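Local coordinates for interferon (Danio rerio, PDB 3PIV), which probably acts as a secreted type I interferon, a cytokine of antiviral defence that works by binding a cell-surface receptor, at residues F54-L59 against D95-V100; R9-T14 against R150-A155. One frame throughout, in Å; residues are numbered along the deposited sequence.

Contact 1 of 2, residues F54-L59 against D95-V100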
ATOM      1  N   PHE A  54      -9.590   2.955   5.095  1.00 19.55           N
ATOM      2  CA  PHE A  54      -8.937   1.883   4.345  1.00 18.43           C
ATOM      3  C   PHE A  54      -7.680   2.354   3.617  1.00 14.44           C
ATOM      4  O   PHE A  54      -6.707   1.604   3.489  1.00 16.51           O
ATOM      5  CB  PHE A  54      -9.899   1.281   3.312  1.00 15.82           C
ATOM      6  CG  PHE A  54      -9.280   0.171   2.493  1.00 15.76           C
ATOM      7  CD1 PHE A  54      -9.173  -1.110   3.008  1.00 16.41           C
ATOM      8  CD2 PHE A  54      -8.765   0.423   1.223  1.00 17.54           C
ATOM      9  CE1 PHE A  54      -8.586  -2.139   2.267  1.00 18.29           C
ATOM     10  CE2 PHE A  54      -8.178  -0.605   0.461  1.00 15.10           C
ATOM     11  CZ  PHE A  54      -8.090  -1.884   0.983  1.00 16.00           C
ATOM     12  N   LEU A  55      -7.708   3.581   3.104  1.00 14.19           N
ATOM     13  CA  LEU A  55      -6.533   4.109   2.430  1.00 18.20           C
ATOM     14  C   LEU A  55      -5.412   4.325   3.454  1.00 16.16           C
ATOM     15  O   LEU A  55      -4.263   3.987   3.191  1.00 14.89           O
ATOM     16  CB  LEU A  55      -6.849   5.394   1.686  1.00 15.13           C
ATOM     17  CG  LEU A  55      -7.646   5.201   0.400  1.00 20.51           C
ATOM     18  CD1 LEU A  55      -8.089   6.549  -0.135  1.00 14.41           C
ATOM     19  CD2 LEU A  55      -6.824   4.439  -0.648  1.00 18.05           C
ATOM     20  N   VAL A  56      -5.760   4.852   4.621  1.00 13.35           N
ATOM     21  CA  VAL A  56      -4.758   5.067   5.660  1.00 16.76           C
ATOM     22  C   VAL A  56      -4.164   3.750   6.114  1.00 12.94           C
ATOM     23  O   VAL A  56      -2.950   3.633   6.203  1.00 12.93           O
ATOM     24  CB  VAL A  56      -5.303   5.804   6.885  1.00 15.64           C
ATOM     25  CG1 VAL A  56      -4.237   5.837   8.011  1.00 14.19           C
ATOM     26  CG2 VAL A  56      -5.709   7.201   6.501  1.00 16.01           C
ATOM     27  N   LEU A  57      -5.019   2.763   6.384  1.00 12.41           N
ATOM     28  CA  LEU A  57      -4.561   1.447   6.811  1.00 12.92           C
ATOM     29  C   LEU A  57      -3.593   0.842   5.809  1.00 14.91           C
ATOM     30  O   LEU A  57      -2.509   0.401   6.182  1.00 15.88           O
ATOM     31  CB  LEU A  57      -5.742   0.489   7.023  1.00 19.13           C
ATOM     32  CG  LEU A  57      -6.590   0.711   8.275  1.00 16.44           C
ATOM     33  CD1 LEU A  57      -7.782  -0.183   8.219  1.00 16.53           C
ATOM     34  CD2 LEU A  57      -5.765   0.474   9.565  1.00 17.78           C
ATOM     35  N   THR A  58      -3.988   0.835   4.539  1.00 10.99           N
ATOM     36  CA  THR A  58      -3.176   0.246   3.488  1.00 14.92           C
ATOM     37  C   THR A  58      -1.859   1.005   3.243  1.00 14.30           C
ATOM     38  O   THR A  58      -0.792   0.390   3.094  1.00 14.71           O
ATOM     39  CB  THR A  58      -3.984   0.092   2.167  1.00 12.42           C
ATOM     40  OG1 THR A  58      -5.278  -0.461   2.459  1.00 12.85           O
ATOM     41  CG2 THR A  58      -3.256  -0.839   1.235  1.00 13.30           C
ATOM     42  N   LEU A  59      -1.929   2.331   3.210  1.00 13.58           N
ATOM     43  CA  LEU A  59      -0.720   3.125   3.059  1.00 13.97           C
ATOM     44  C   LEU A  59       0.267   2.761   4.160  1.00 11.02           C
ATOM     45  O   LEU A  59       1.461   2.583   3.929  1.00 13.45           O
ATOM     46  CB  LEU A  59      -1.042   4.629   3.118  1.00 13.01           C
ATOM     47  CG  LEU A  59      -1.695   5.275   1.883  1.00 14.00           C
ATOM     48  CD1 LEU A  59      -2.214   6.637   2.265  1.00 16.07           C
ATOM     49  CD2 LEU A  59      -0.737   5.388   0.687  1.00 12.48           C
ATOM     50  N   ASP A  95      -1.848  13.143   6.160  1.00 20.09           N
ATOM     51  CA  ASP A  95      -2.956  14.056   5.852  1.00 25.56           C
ATOM     52  C   ASP A  95      -4.334  13.405   6.008  1.00 26.11           C
ATOM     53  O   ASP A  95      -5.230  13.982   6.621  1.00 28.51           O
ATOM     54  CB  ASP A  95      -2.810  14.643   4.444  1.00 26.01           C
ATOM     55  CG  ASP A  95      -1.574  15.520   4.302  1.00 24.89           C
ATOM     56  OD1 ASP A  95      -0.990  15.888   5.334  1.00 28.83           O
ATOM     57  OD2 ASP A  95      -1.183  15.832   3.159  1.00 30.75           O
ATOM     58  N   LEU A  96      -4.503  12.212   5.437  1.00 22.15           N
ATOM     59  CA  LEU A  96      -5.758  11.466   5.547  1.00 22.78           C
ATOM     60  C   LEU A  96      -6.133  11.124   6.984  1.00 23.47           C
ATOM     61  O   LEU A  96      -7.318  11.066   7.325  1.00 18.67           O
ATOM     62  CB  LEU A  96      -5.705  10.180   4.706  1.00 19.33           C
ATOM     63  CG  LEU A  96      -5.744  10.431   3.196  1.00 24.10           C
ATOM     64  CD1 LEU A  96      -5.410   9.183   2.407  1.00 16.50           C
ATOM     65  CD2 LEU A  96      -7.113  10.973   2.798  1.00 24.11           C
ATOM     66  N   LYS A  97      -5.127  10.888   7.824  1.00 19.36           N
ATOM     67  CA  LYS A  97      -5.377  10.596   9.232  1.00 21.61           C
ATOM     68  C   LYS A  97      -6.139  11.750   9.880  1.00 21.99           C
ATOM     69  O   LYS A  97      -6.886  11.567  10.834  1.00 20.77           O
ATOM     70  CB  LYS A  97      -4.065  10.356   9.983  1.00 18.48           C
ATOM     71  CG  LYS A  97      -3.451   8.982   9.768  1.00 18.48           C
ATOM     72  CD  LYS A  97      -2.058   8.917  10.387  1.00 22.54           C
ATOM     73  CE  LYS A  97      -1.625   7.495  10.708  1.00 18.15           C
ATOM     74  NZ  LYS A  97      -1.140   6.857   9.496  1.00 22.46           N
ATOM     75  N   GLU A  98      -5.937  12.949   9.361  1.00 22.95           N
ATOM     76  CA  GLU A  98      -6.675  14.089   9.873  1.00 30.61           C
ATOM     77  C   GLU A  98      -8.191  13.868   9.696  1.00 28.33           C
ATOM     78  O   GLU A  98      -8.960  14.040  10.638  1.00 25.95           O
ATOM     79  CB  GLU A  98      -6.193  15.381   9.213  1.00 28.83           C
ATOM     80  CG  GLU A  98      -6.924  16.628   9.664  1.00 40.78           C
ATOM     81  CD  GLU A  98      -6.486  17.864   8.897  1.00 46.87           C
ATOM     82  OE1 GLU A  98      -5.381  18.383   9.186  1.00 50.02           O
ATOM     83  OE2 GLU A  98      -7.242  18.311   8.000  1.00 45.56           O
ATOM     84  N   CYS A  99      -8.616  13.453   8.505  1.00 25.70           N
ATOM     85  CA  CYS A  99     -10.031  13.186   8.289  1.00 24.15           C
ATOM     86  C   CYS A  99     -10.514  12.045   9.155  1.00 26.10           C
ATOM     87  O   CYS A  99     -11.607  12.102   9.698  1.00 32.41           O
ATOM     88  CB  CYS A  99     -10.321  12.872   6.822  1.00 24.86           C
ATOM     89  SG  CYS A  99      -9.597  14.033   5.661  1.00 32.06           S
ATOM     90  N   VAL A 100      -9.709  10.996   9.272  1.00 25.61           N
ATOM     91  CA  VAL A 100     -10.114   9.803  10.010  1.00 24.64           C
ATOM     92  C   VAL A 100     -10.393  10.109  11.486  1.00 27.61           C
ATOM     93  O   VAL A 100     -11.308   9.543  12.096  1.00 25.77           O
ATOM     94  CB  VAL A 100      -9.059   8.674   9.884  1.00 20.88           C
ATOM     95  CG1 VAL A 100      -9.421   7.495  10.777  1.00 18.84           C
ATOM     96  CG2 VAL A 100      -8.932   8.236   8.436  1.00 21.84           C
TER

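Contact 2 of 2, residues R9-T14 against R150-A155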
ATOM      1  N   ARG A   9      -6.307  15.595  -5.625  1.00 42.46           N
ATOM      2  CA  ARG A   9      -5.035  15.457  -6.318  1.00 40.49           C
ATOM      3  C   ARG A   9      -4.332  14.141  -5.973  1.00 34.41           C
ATOM      4  O   ARG A   9      -3.112  14.026  -6.100  1.00 33.09           O
ATOM      5  CB  ARG A   9      -4.136  16.657  -6.015  1.00 46.02           C
ATOM      6  CG  ARG A   9      -4.587  17.947  -6.710  1.00 53.43           C
ATOM      7  CD  ARG A   9      -3.797  19.182  -6.239  1.00 59.28           C
ATOM      8  NE  ARG A   9      -2.383  19.145  -6.619  1.00 66.18           N
ATOM      9  CZ  ARG A   9      -1.374  19.066  -5.754  1.00 64.84           C
ATOM     10  NH1 ARG A   9      -1.620  19.020  -4.450  1.00 60.56           N
ATOM     11  NH2 ARG A   9      -0.119  19.040  -6.193  1.00 57.41           N
ATOM     12  N   TYR A  10      -5.116  13.144  -5.571  1.00 33.06           N
ATOM     13  CA  TYR A  10      -4.570  11.852  -5.165  1.00 34.09           C
ATOM     14  C   TYR A  10      -3.834  11.181  -6.317  1.00 29.26           C
ATOM     15  O   TYR A  10      -2.877  10.448  -6.110  1.00 30.26           O
ATOM     16  CB  TYR A  10      -5.678  10.931  -4.637  1.00 32.20           C
ATOM     17  CG  TYR A  10      -5.149   9.770  -3.828  1.00 30.75           C
ATOM     18  CD1 TYR A  10      -5.115   9.827  -2.439  1.00 25.91           C
ATOM     19  CD2 TYR A  10      -4.660   8.626  -4.453  1.00 25.49           C
ATOM     20  CE1 TYR A  10      -4.627   8.770  -1.691  1.00 29.43           C
ATOM     21  CE2 TYR A  10      -4.162   7.563  -3.714  1.00 26.13           C
ATOM     22  CZ  TYR A  10      -4.147   7.642  -2.333  1.00 29.52           C
ATOM     23  OH  TYR A  10      -3.654   6.596  -1.593  1.00 27.21           O
ATOM     24  N   ARG A  11      -4.296  11.440  -7.535  1.00 33.13           N
ATOM     25  CA  ARG A  11      -3.687  10.875  -8.728  1.00 29.86           C
ATOM     26  C   ARG A  11      -2.211  11.244  -8.735  1.00 25.71           C
ATOM     27  O   ARG A  11      -1.366  10.487  -9.192  1.00 25.46           O
ATOM     28  CB  ARG A  11      -4.406  11.389  -9.981  1.00 28.28           C
ATOM     29  CG  ARG A  11      -3.857  10.845 -11.291  1.00 30.81           C
ATOM     30  CD  ARG A  11      -3.989   9.325 -11.374  1.00 35.39           C
ATOM     31  NE  ARG A  11      -3.240   8.799 -12.515  1.00 38.11           N
ATOM     32  CZ  ARG A  11      -3.125   7.509 -12.827  1.00 44.27           C
ATOM     33  NH1 ARG A  11      -3.714   6.574 -12.084  1.00 42.81           N
ATOM     34  NH2 ARG A  11      -2.410   7.155 -13.893  1.00 45.12           N
ATOM     35  N   ILE A  12      -1.898  12.406  -8.182  1.00 31.88           N
ATOM     36  CA  ILE A  12      -0.509  12.834  -8.046  1.00 31.33           C
ATOM     37  C   ILE A  12       0.327  11.879  -7.179  1.00 27.89           C
ATOM     38  O   ILE A  12       1.469  11.563  -7.513  1.00 27.85           O
ATOM     39  CB  ILE A  12      -0.429  14.245  -7.448  1.00 31.57           C
ATOM     40  CG1 ILE A  12      -1.111  15.245  -8.378  1.00 37.59           C
ATOM     41  CG2 ILE A  12       1.011  14.617  -7.149  1.00 29.87           C
ATOM     42  CD1 ILE A  12      -0.679  15.128  -9.802  1.00 34.82           C
ATOM     43  N   ILE A  13      -0.246  11.439  -6.063  1.00 28.61           N
ATOM     44  CA  ILE A  13       0.423  10.488  -5.173  1.00 23.92           C
ATOM     45  C   ILE A  13       0.620   9.193  -5.919  1.00 24.60           C
ATOM     46  O   ILE A  13       1.684   8.571  -5.853  1.00 24.53           O
ATOM     47  CB  ILE A  13      -0.432  10.179  -3.922  1.00 27.28           C
ATOM     48  CG1 ILE A  13      -0.607  11.428  -3.058  1.00 31.77           C
ATOM     49  CG2 ILE A  13       0.195   9.060  -3.111  1.00 29.37           C
ATOM     50  CD1 ILE A  13       0.621  12.317  -2.987  1.00 25.09           C
ATOM     51  N   THR A  14      -0.426   8.791  -6.631  1.00 22.45           N
ATOM     52  CA  THR A  14      -0.403   7.566  -7.412  1.00 24.02           C
ATOM     53  C   THR A  14       0.709   7.576  -8.451  1.00 20.00           C
ATOM     54  O   THR A  14       1.498   6.645  -8.538  1.00 18.73           O
ATOM     55  CB  THR A  14      -1.747   7.340  -8.126  1.00 23.06           C
ATOM     56  OG1 THR A  14      -2.797   7.200  -7.154  1.00 20.22           O
ATOM     57  CG2 THR A  14      -1.673   6.109  -8.999  1.00 25.53           C
ATOM     58  N   ARG A 150      -5.163   0.020  -7.558  1.00 17.00           N
ATOM     59  CA  ARG A 150      -6.518  -0.053  -7.027  1.00 16.25           C
ATOM     60  C   ARG A 150      -6.848   1.064  -6.013  1.00 17.37           C
ATOM     61  O   ARG A 150      -7.973   1.572  -5.993  1.00 15.18           O
ATOM     62  CB  ARG A 150      -6.775  -1.430  -6.423  1.00 14.46           C
ATOM     63  CG  ARG A 150      -6.672  -2.600  -7.423  1.00 21.25           C
ATOM     64  CD  ARG A 150      -7.790  -2.610  -8.472  1.00 17.51           C
ATOM     65  NE  ARG A 150      -9.140  -2.674  -7.904  1.00 23.70           N
ATOM     66  CZ  ARG A 150      -9.835  -3.796  -7.701  1.00 20.68           C
ATOM     67  NH1 ARG A 150      -9.301  -4.967  -7.992  1.00 21.65           N
ATOM     68  NH2 ARG A 150     -11.055  -3.748  -7.181  1.00 17.59           N
ATOM     69  N   MET A 151      -5.886   1.436  -5.170  1.00 13.46           N
ATOM     70  CA  MET A 151      -6.100   2.539  -4.237  1.00 16.34           C
ATOM     71  C   MET A 151      -6.512   3.802  -4.964  1.00 11.85           C
ATOM     72  O   MET A 151      -7.342   4.544  -4.487  1.00 15.32           O
ATOM     73  CB  MET A 151      -4.856   2.801  -3.381  1.00 12.30           C
ATOM     74  CG  MET A 151      -4.592   1.697  -2.366  1.00 13.88           C
ATOM     75  SD  MET A 151      -2.905   1.756  -1.727  1.00 17.56           S
ATOM     76  CE  MET A 151      -3.128   2.893  -0.353  1.00 12.42           C
ATOM     77  N   ASP A 152      -5.934   4.025  -6.132  1.00 17.80           N
ATOM     78  CA  ASP A 152      -6.216   5.219  -6.923  1.00 22.74           C
ATOM     79  C   ASP A 152      -7.670   5.245  -7.420  1.00 19.60           C
ATOM     80  O   ASP A 152      -8.290   6.303  -7.526  1.00 17.42           O
ATOM     81  CB  ASP A 152      -5.246   5.278  -8.105  1.00 20.16           C
ATOM     82  CG  ASP A 152      -5.474   6.482  -8.986  1.00 27.34           C
ATOM     83  OD1 ASP A 152      -5.087   7.604  -8.584  1.00 26.91           O
ATOM     84  OD2 ASP A 152      -6.034   6.303 -10.085  1.00 24.75           O
ATOM     85  N   ILE A 153      -8.206   4.072  -7.716  1.00 17.07           N
ATOM     86  CA  ILE A 153      -9.595   3.955  -8.117  1.00 18.81           C
ATOM     87  C   ILE A 153     -10.482   4.328  -6.939  1.00 19.00           C
ATOM     88  O   ILE A 153     -11.387   5.138  -7.057  1.00 20.74           O
ATOM     89  CB  ILE A 153      -9.922   2.525  -8.587  1.00 17.18           C
ATOM     90  CG1 ILE A 153      -9.201   2.225  -9.909  1.00 18.17           C
ATOM     91  CG2 ILE A 153     -11.427   2.336  -8.743  1.00 18.77           C
ATOM     92  CD1 ILE A 153      -9.518   0.852 -10.458  1.00 14.34           C
ATOM     93  N   ILE A 154     -10.193   3.737  -5.792  1.00 19.94           N
ATOM     94  CA  ILE A 154     -10.923   4.041  -4.569  1.00 19.59           C
ATOM     95  C   ILE A 154     -10.868   5.526  -4.223  1.00 21.96           C
ATOM     96  O   ILE A 154     -11.866   6.096  -3.797  1.00 20.94           O
ATOM     97  CB  ILE A 154     -10.390   3.212  -3.397  1.00 18.58           C
ATOM     98  CG1 ILE A 154     -10.770   1.735  -3.599  1.00 20.92           C
ATOM     99  CG2 ILE A 154     -10.907   3.761  -2.069  1.00 17.79           C
ATOM    100  CD1 ILE A 154      -9.983   0.790  -2.717  1.00 20.08           C
ATOM    101  N   ALA A 155      -9.708   6.151  -4.395  1.00 20.05           N
ATOM    102  CA  ALA A 155      -9.583   7.570  -4.120  1.00 22.32           C
ATOM    103  C   ALA A 155     -10.434   8.366  -5.105  1.00 27.00           C
ATOM    104  O   ALA A 155     -11.180   9.256  -4.702  1.00 26.41           O
ATOM    105  CB  ALA A 155      -8.126   8.019  -4.177  1.00 19.16           C
TER

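Contact 1 of 2, residues F54-L59 against D95-V100
The ammonium nitrogen NZ of K97 is gripped by a salt bridge to D60, supplemented by a weak hydrogen bond to S93, while the lysine chain lies against V56, whose CG1 is 3.6 Å from NZ. CG and CE of the nearly extended chain already run alongside this methyl, K97 CG standing 3.7 Å from V56 CG1, and the bend at the last torsion (chi4 81°) swings NZ back to it. The valine's two branches divide the work. CG1, anti to the backbone N, meets the lysine, and CG2 meets helix 79-101 at L96 and V100, pressing on L96 CB at a tight 3.5 Å and lying 3.9 Å from V100 CG2. L96 in turn slides past V56 in the opposite sense, and its CD1 reaches across to L55 and L59, one helical turn apart, lying 4.1 Å from L59 CD1. M151 of helix 134-158 packs against both of these leucines. The two helical segments run closer to antiparallel than parallel, at 139°, with axes 9.5 Å apart, as neighbours in the helical bundle of type I interferons. Three residues beyond L96, C99 forms the disulfide with C4, tying the N-terminal end to this helix. Branched aliphatic groups thus fill the interface, and the lysine charge at its border is probably balanced by D60 of the same helix pair.

Contact 2 of 2, residues R9-T14 against R150-A155
One face of the Y10 ring carries the methyl of A155, a CH-pi contact with A155 CB 3.7 Å from the ring centroid and displaced toward the CG and CD2 side, while D152 OD1 lies at the ring's edge. The guanidinium of R11 likewise meets D152 with its edge. These groups join the first and last helices of the interferon bundle, which run antiparallel here at 178° with axes 9.7 Å apart, the relation expected of the terminal helices in an up-up-down-down four-helical cytokine. The side chain of D152, with CG anti to the backbone nitrogen, reaches over to the opposite helix, and its carboxylate is shared by two residues three positions apart, R11 and T14. T14 OG1 donates a hydrogen bond of 2.7 Å to D152 OD1 from the anti side, displaced out of the carboxylate plane. R11 NH1 makes a salt bridge to D152 OD2 at 3.1 Å, weak as a hydrogen bond, with the guanidinium turned 61° from the carboxylate. A bend at chi2 (62°) brings the edge of the exposed arginine's guanidinium to the buried acid, whose charge is probably eased by both donors. Toward the bundle interior, Y10 also touches L55 of helix 48-66 and K92 of helix 79-101. At the far end of the phenol, Y10 OH rests 3.9 Å from the terminal methyl CE of M151.

Contact 2 joins helix 10-23 to helix 134-158, near the two ends of the chain, and contact 1, between helices 48-66 and 79-101, falls inside the loop that it closes. Their centres are about 13 Å apart, and between them they bring together four of the six helices of the interferon domain. The seam is M151: its CE lies 3.6 Å from L59 CG, and its CB is 3.7 Å from L55 CD2. Y10 OH also approaches L59 CD2. The two helix pairs therefore pack on each other through M151, L55, L59 and the end of Y10, as expected of the helical bundle of type I interferons.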